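Local coordinates for prohead core protein protease (Enterobacteria phage T4, PDB 5JBL) that is a serine protease of the prohead inner core that, once activated by cutting itself, processes many prohead proteins after L/I-X-E motifs during capsid maturation, at residues C[27-32]-C[69-74]; C[55-60]-C[133-138]. The protein carries 3 engineered substitutions. One frame throughout, in Å; residues are numbered along the deposited sequence.

Contact 1: residues C[27-32]-C[69-74]; sequences IETWGQ and VNRNKR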
loop_
_atom_site.group_PDB
_atom_site.type_symbol
_atom_site.label_atom_id
_atom_site.label_comp_id
_atom_site.label_asym_id
_atom_site.label_seq_id
_atom_site.Cartn_x
_atom_site.Cartn_y
_atom_site.Cartn_z
ATOM N N ILE C 27 24.107 -7.861 -10.641
ATOM C CA ILE C 27 23.639 -6.563 -10.158
ATOM C C ILE C 27 24.850 -5.748 -9.734
ATOM O O ILE C 27 25.669 -6.219 -8.943
ATOM C CB ILE C 27 22.664 -6.721 -8.978
ATOM C CG1 ILE C 27 21.450 -7.547 -9.405
ATOM C CG2 ILE C 27 22.237 -5.342 -8.442
ATOM C CD1 ILE C 27 20.365 -7.605 -8.346
ATOM N N GLU C 28 24.953 -4.519 -10.233
ATOM C CA GLU C 28 26.094 -3.674 -9.913
ATOM C C GLU C 28 25.604 -2.360 -9.340
ATOM O O GLU C 28 24.570 -1.850 -9.762
ATOM C CB GLU C 28 26.942 -3.388 -11.147
ATOM C CG GLU C 28 27.157 -4.577 -12.067
ATOM C CD GLU C 28 28.001 -5.685 -11.451
ATOM O OE1 GLU C 28 28.683 -5.446 -10.429
ATOM O OE2 GLU C 28 27.975 -6.809 -11.994
ATOM N N THR C 29 26.338 -1.820 -8.374
ATOM C CA THR C 29 26.140 -0.445 -7.945
ATOM C C THR C 29 27.235 0.426 -8.553
ATOM O O THR C 29 28.387 -0.001 -8.684
ATOM C CB THR C 29 26.140 -0.337 -6.420
ATOM O OG1 THR C 29 27.369 -0.878 -5.909
ATOM C CG2 THR C 29 24.976 -1.106 -5.848
ATOM N N TRP C 30 26.863 1.636 -8.959
ATOM C CA TRP C 30 27.778 2.510 -9.682
ATOM C C TRP C 30 27.917 3.898 -9.060
ATOM O O TRP C 30 28.475 4.791 -9.703
ATOM C CB TRP C 30 27.334 2.659 -11.136
ATOM C CG TRP C 30 27.283 1.387 -11.912
ATOM C CD1 TRP C 30 26.157 0.707 -12.296
ATOM C CD2 TRP C 30 28.395 0.654 -12.442
ATOM N NE1 TRP C 30 26.506 -0.412 -13.027
ATOM C CE2 TRP C 30 27.870 -0.469 -13.125
ATOM C CE3 TRP C 30 29.789 0.811 -12.369
ATOM C CZ2 TRP C 30 28.684 -1.408 -13.756
ATOM C CZ3 TRP C 30 30.593 -0.126 -12.993
ATOM C CH2 TRP C 30 30.035 -1.228 -13.675
ATOM N N GLY C 31 27.413 4.119 -7.854
ATOM C CA GLY C 31 27.605 5.395 -7.189
ATOM C C GLY C 31 26.468 6.361 -7.426
ATOM O O GLY C 31 25.382 6.005 -7.886
ATOM N N GLN C 32 26.726 7.626 -7.082
ATOM C CA GLN C 32 25.693 8.654 -7.149
ATOM C C GLN C 32 25.902 9.487 -8.397
ATOM O O GLN C 32 26.982 10.085 -8.555
ATOM C CB GLN C 32 25.729 9.552 -5.919
ATOM C CG GLN C 32 25.379 8.876 -4.603
ATOM C CD GLN C 32 25.681 9.782 -3.423
ATOM O OE1 GLN C 32 26.803 10.251 -3.283
ATOM N NE2 GLN C 32 24.676 10.057 -2.585
ATOM N N VAL C 69 37.585 -1.825 -12.049
ATOM C CA VAL C 69 37.101 -2.752 -11.032
ATOM C C VAL C 69 36.073 -2.028 -10.171
ATOM O O VAL C 69 36.398 -1.046 -9.493
ATOM C CB VAL C 69 38.264 -3.293 -10.189
ATOM C CG1 VAL C 69 37.753 -4.266 -9.120
ATOM C CG2 VAL C 69 39.282 -3.965 -11.085
ATOM N N ASN C 70 34.820 -2.496 -10.207
ATOM C CA ASN C 70 33.741 -1.790 -9.530
ATOM C C ASN C 70 33.614 -2.280 -8.085
ATOM O O ASN C 70 34.435 -3.059 -7.591
ATOM C CB ASN C 70 32.423 -1.909 -10.310
ATOM C CG ASN C 70 31.809 -3.315 -10.297
ATOM O OD1 ASN C 70 32.214 -4.199 -9.546
ATOM N ND2 ASN C 70 30.788 -3.501 -11.130
ATOM N N ARG C 71 32.561 -1.834 -7.399
ATOM C CA ARG C 71 32.412 -2.159 -5.982
ATOM C C ARG C 71 32.218 -3.652 -5.748
ATOM O O ARG C 71 32.622 -4.165 -4.700
ATOM C CB ARG C 71 31.240 -1.385 -5.382
ATOM C CG ARG C 71 31.372 0.127 -5.423
ATOM C CD ARG C 71 30.036 0.790 -5.080
ATOM N NE ARG C 71 30.129 2.246 -5.012
ATOM C CZ ARG C 71 29.161 3.035 -4.556
ATOM N NH1 ARG C 71 28.021 2.506 -4.127
ATOM N NH2 ARG C 71 29.332 4.352 -4.525
ATOM N N ASN C 72 31.615 -4.370 -6.702
ATOM C CA ASN C 72 31.467 -5.820 -6.598
ATOM C C ASN C 72 32.709 -6.581 -7.043
ATOM O O ASN C 72 32.628 -7.798 -7.233
ATOM C CB ASN C 72 30.276 -6.306 -7.434
ATOM C CG ASN C 72 28.953 -6.124 -6.738
ATOM O OD1 ASN C 72 28.872 -6.101 -5.511
ATOM N ND2 ASN C 72 27.892 -6.014 -7.525
ATOM N N LYS C 73 33.845 -5.902 -7.233
ATOM C CA LYS C 73 35.077 -6.547 -7.695
ATOM C C LYS C 73 34.888 -7.192 -9.069
ATOM O O LYS C 73 35.428 -8.265 -9.356
ATOM C CB LYS C 73 35.595 -7.570 -6.681
ATOM C CG LYS C 73 35.823 -6.999 -5.298
ATOM C CD LYS C 73 36.917 -5.952 -5.329
ATOM C CE LYS C 73 37.245 -5.437 -3.927
ATOM N NZ LYS C 73 36.114 -4.653 -3.337
ATOM N N ARG C 74 34.138 -6.517 -9.937
ATOM C CA ARG C 74 33.909 -6.962 -11.304
ATOM C C ARG C 74 34.339 -5.881 -12.282
ATOM O O ARG C 74 34.140 -4.690 -12.029
ATOM C CB ARG C 74 32.429 -7.290 -11.533
ATOM C CG ARG C 74 31.952 -8.442 -10.708
ATOM C CD ARG C 74 30.452 -8.481 -10.697
ATOM N NE ARG C 74 29.972 -9.544 -9.830
ATOM C CZ ARG C 74 28.707 -9.682 -9.454
ATOM N NH1 ARG C 74 27.796 -8.812 -9.870
ATOM N NH2 ARG C 74 28.360 -10.699 -8.672
HETATM O O HOH W 1 25.363 -9.546 -8.566
HETATM O O HOH W 2 29.263 -2.990 -8.260
HETATM O O HOH W 3 31.059 0.630 -8.649
HETATM O O HOH W 4 27.472 -3.499 -5.446
#
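Glu28, held by the side chains of Asn70, Asn72 and Arg74, makes this a polar, water-laced contact between the N-terminal strand 24-29 and the type I beta turn from Asn70 to Lys73. The Glu28 chain bends at chi2 (-67°), which brings its carboxylate round to the turn. Its OE1 accepts two amide hydrogens, from Asn70 ND2 at 3.0 Å and from Asn72 ND2 at 3.1 Å, and they arrive from opposite faces of the carboxylate plane. OE2 forms a salt bridge with Arg74 NH1 at 2.9 Å; the two charged planes stand 79° apart, with the oxygen near the guanidinium plane. Tyr76 OH also hydrogen-bonds OE2. Asn70 turns its other amide atom back into the loop, where OD1 accepts from Arg74 N at 3.0 Å. Asn70 CB packs 3.7 Å from Trp30 CZ3 of the six-membered ring. Farther along, Arg71 runs extended across Thr29 and lays a guanidinium face over Gly31. Waters join the backbones too: one takes a hydrogen from Arg71 N and gives one to Thr29 O at 2.7 Å.

Glu28 and Thr29 flank an inferred autolysis site, and the N-terminus blocks the catalytic centre. Ile27 and Thr29 lie beside the two active-site positions, both replaced by engineered alanines here, Ala104 and Ala159. The 27-32 segment also pairs with strand 157-168: Glu28 bonds through its backbone with Ser160, Trp30 with Val158, while Trp30 NE1 hydrogen-bonds Ser160 OG.

Contact 2: residues C[55-60]-C[133-138]; sequences PGLYIE and ARVIEG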
loop_
_atom_site.group_PDB
_atom_site.type_symbol
_atom_site.label_atom_id
_atom_site.label_comp_id
_atom_site.label_asym_id
_atom_site.label_seq_id
_atom_site.Cartn_x
_atom_site.Cartn_y
_atom_site.Cartn_z
ATOM N N PRO C 55 7.191 20.083 -16.901
ATOM C CA PRO C 55 8.342 19.969 -16.008
ATOM C C PRO C 55 8.598 18.511 -15.670
ATOM O O PRO C 55 7.747 17.640 -15.852
ATOM C CB PRO C 55 7.918 20.756 -14.762
ATOM C CG PRO C 55 6.630 21.435 -15.125
ATOM C CD PRO C 55 6.013 20.622 -16.206
ATOM N N GLY C 56 9.793 18.253 -15.161
ATOM C CA GLY C 56 10.143 16.910 -14.748
ATOM C C GLY C 56 11.314 16.958 -13.798
ATOM O O GLY C 56 12.044 17.951 -13.726
ATOM N N LEU C 57 11.484 15.866 -13.071
ATOM C CA LEU C 57 12.621 15.664 -12.189
ATOM C C LEU C 57 13.533 14.657 -12.859
ATOM O O LEU C 57 13.093 13.545 -13.177
ATOM C CB LEU C 57 12.154 15.158 -10.831
ATOM C CG LEU C 57 13.231 14.774 -9.828
ATOM C CD1 LEU C 57 14.113 15.956 -9.492
ATOM C CD2 LEU C 57 12.517 14.264 -8.582
ATOM N N TYR C 58 14.796 15.030 -13.068
ATOM C CA TYR C 58 15.727 14.194 -13.817
ATOM C C TYR C 58 16.954 13.829 -13.002
ATOM O O TYR C 58 17.489 14.656 -12.262
ATOM C CB TYR C 58 16.174 14.894 -15.101
ATOM C CG TYR C 58 15.099 14.888 -16.136
ATOM C CD1 TYR C 58 15.050 13.873 -17.075
ATOM C CD2 TYR C 58 14.103 15.857 -16.148
ATOM C CE1 TYR C 58 14.069 13.829 -18.017
ATOM C CE2 TYR C 58 13.099 15.820 -17.105
ATOM C CZ TYR C 58 13.097 14.787 -18.036
ATOM O OH TYR C 58 12.126 14.696 -19.001
ATOM N N ILE C 59 17.409 12.587 -13.167
ATOM C CA ILE C 59 18.698 12.134 -12.664
ATOM C C ILE C 59 19.611 11.960 -13.873
ATOM O O ILE C 59 19.250 11.247 -14.821
ATOM C CB ILE C 59 18.552 10.832 -11.866
ATOM C CG1 ILE C 59 17.588 11.061 -10.695
ATOM C CG2 ILE C 59 19.920 10.356 -11.381
ATOM C CD1 ILE C 59 17.113 9.791 -10.032
ATOM N N GLU C 60 20.776 12.618 -13.854
ATOM C CA GLU C 60 21.691 12.561 -14.994
ATOM C C GLU C 60 23.129 12.382 -14.521
ATOM O O GLU C 60 23.594 13.101 -13.626
ATOM C CB GLU C 60 21.570 13.824 -15.861
ATOM C CG GLU C 60 22.335 13.747 -17.176
ATOM C CD GLU C 60 22.234 15.027 -18.003
ATOM O OE1 GLU C 60 23.297 15.596 -18.340
ATOM O OE2 GLU C 60 21.102 15.467 -18.317
ATOM N N ALA C 133 17.694 10.043 -16.750
ATOM C CA ALA C 133 16.514 9.312 -16.332
ATOM C C ALA C 133 15.489 10.272 -15.746
ATOM O O ALA C 133 15.825 11.146 -14.949
ATOM C CB ALA C 133 16.852 8.235 -15.294
ATOM N N ARG C 134 14.238 10.098 -16.138
ATOM C CA ARG C 134 13.138 10.883 -15.593
ATOM C C ARG C 134 12.482 10.111 -14.454
ATOM O O ARG C 134 12.221 8.908 -14.579
ATOM C CB ARG C 134 12.121 11.192 -16.692
ATOM C CG ARG C 134 10.954 12.031 -16.234
ATOM C CD ARG C 134 9.936 12.217 -17.344
ATOM N NE ARG C 134 8.820 13.026 -16.864
ATOM C CZ ARG C 134 8.658 14.325 -17.104
ATOM N NH1 ARG C 134 9.535 14.984 -17.856
ATOM N NH2 ARG C 134 7.604 14.965 -16.588
ATOM N N VAL C 135 12.245 10.788 -13.333
ATOM C CA VAL C 135 11.547 10.176 -12.207
ATOM C C VAL C 135 10.050 10.174 -12.502
ATOM O O VAL C 135 9.499 11.176 -12.975
ATOM C CB VAL C 135 11.864 10.923 -10.900
ATOM C CG1 VAL C 135 11.058 10.345 -9.733
ATOM C CG2 VAL C 135 13.336 10.830 -10.606
ATOM N N ILE C 136 9.400 9.033 -12.292
ATOM C CA ILE C 136 7.966 8.915 -12.558
ATOM C C ILE C 136 7.201 9.582 -11.418
ATOM O O ILE C 136 7.373 9.220 -10.257
ATOM C CB ILE C 136 7.559 7.446 -12.712
ATOM C CG1 ILE C 136 8.345 6.826 -13.872
ATOM C CG2 ILE C 136 6.033 7.334 -12.907
ATOM C CD1 ILE C 136 8.270 5.316 -13.966
ATOM N N GLU C 137 6.399 10.593 -11.729
ATOM C CA GLU C 137 5.643 11.268 -10.683
ATOM C C GLU C 137 4.147 11.141 -10.929
ATOM O O GLU C 137 3.704 10.991 -12.073
ATOM C CB GLU C 137 6.028 12.737 -10.586
ATOM C CG GLU C 137 7.459 12.939 -10.089
ATOM C CD GLU C 137 7.699 14.375 -9.696
ATOM O OE1 GLU C 137 7.196 14.766 -8.612
ATOM O OE2 GLU C 137 8.332 15.118 -10.480
ATOM N N GLY C 138 3.374 11.233 -9.844
ATOM C CA GLY C 138 1.929 11.123 -9.897
ATOM C C GLY C 138 1.385 9.718 -9.757
ATOM O O GLY C 138 0.185 9.510 -9.965
HETATM O O HOH W 5 9.421 13.963 -13.131
#
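Arg134 and Tyr58 face each other as an antiparallel, non-hydrogen-bonded pair where strand 53-65 runs beside strand 128-135. Arg134 CB starts 3.5 Å from Tyr58 CE1. With CG anti to the backbone N (chi1 -179°) and the chain extended as far as NE, the arginine travels over the ring: CG makes a CH-pi contact 4.3 Å from the ring centroid, and CD passes near the Tyr58 hydroxyl. At the tip the guanidinium stands almost perpendicular to the ring. NH1 donates to Tyr58 OH at 2.8 Å, close to the guanidinium plane, and NH2 donates to Pro55 O at 2.8 Å, while Gly56 CA lies over one guanidinium face.

The strands are joined by Ile59 and Ala133, bonded both ways through their backbones, and by Val135 N to Leu57 O at 2.9 Å. Away from the tyrosine, Val135 CG2 touches both Leu57 CG and Ile59 CD1. A water then bridges Leu57 N, Val135 O and Glu137 OE2; Glu137 also forms a salt bridge with Arg151.

The buried guanidinium thus donates to two neutral oxygens. Tyr58 OH and Glu120 OE2 are hydrogen-bonded, and Glu120 itself packs on Arg134, so its nearby carboxylate probably helps offset the arginine's charge.

Overall arrangement
The two contacts lie on opposite sides of the chain's centre, their own centres 24 Å apart and their nearest atoms about 7 Å apart. Along the chain their segments alternate: 27-32, 55-60, 69-74, then 133-138. Strand 53-65 connects them, since it carries 55-60, touches Trp30 through Leu64 and Gln65, and leads on to the 69-74 turn. Contact 1 belongs to the catalytic side, where strand 24-29 pairs with strand 157-168 of the mixed sheet. Contact 2 lies in the antiparallel sheet, and its last residues enter the 136-155 homomultimerization region. Both regions come up against neighbouring subunits of the pentamer: Gln32 hydrogen-bonds Thr95 of the second subunit, and Ile136 packs on Asn149 of the third.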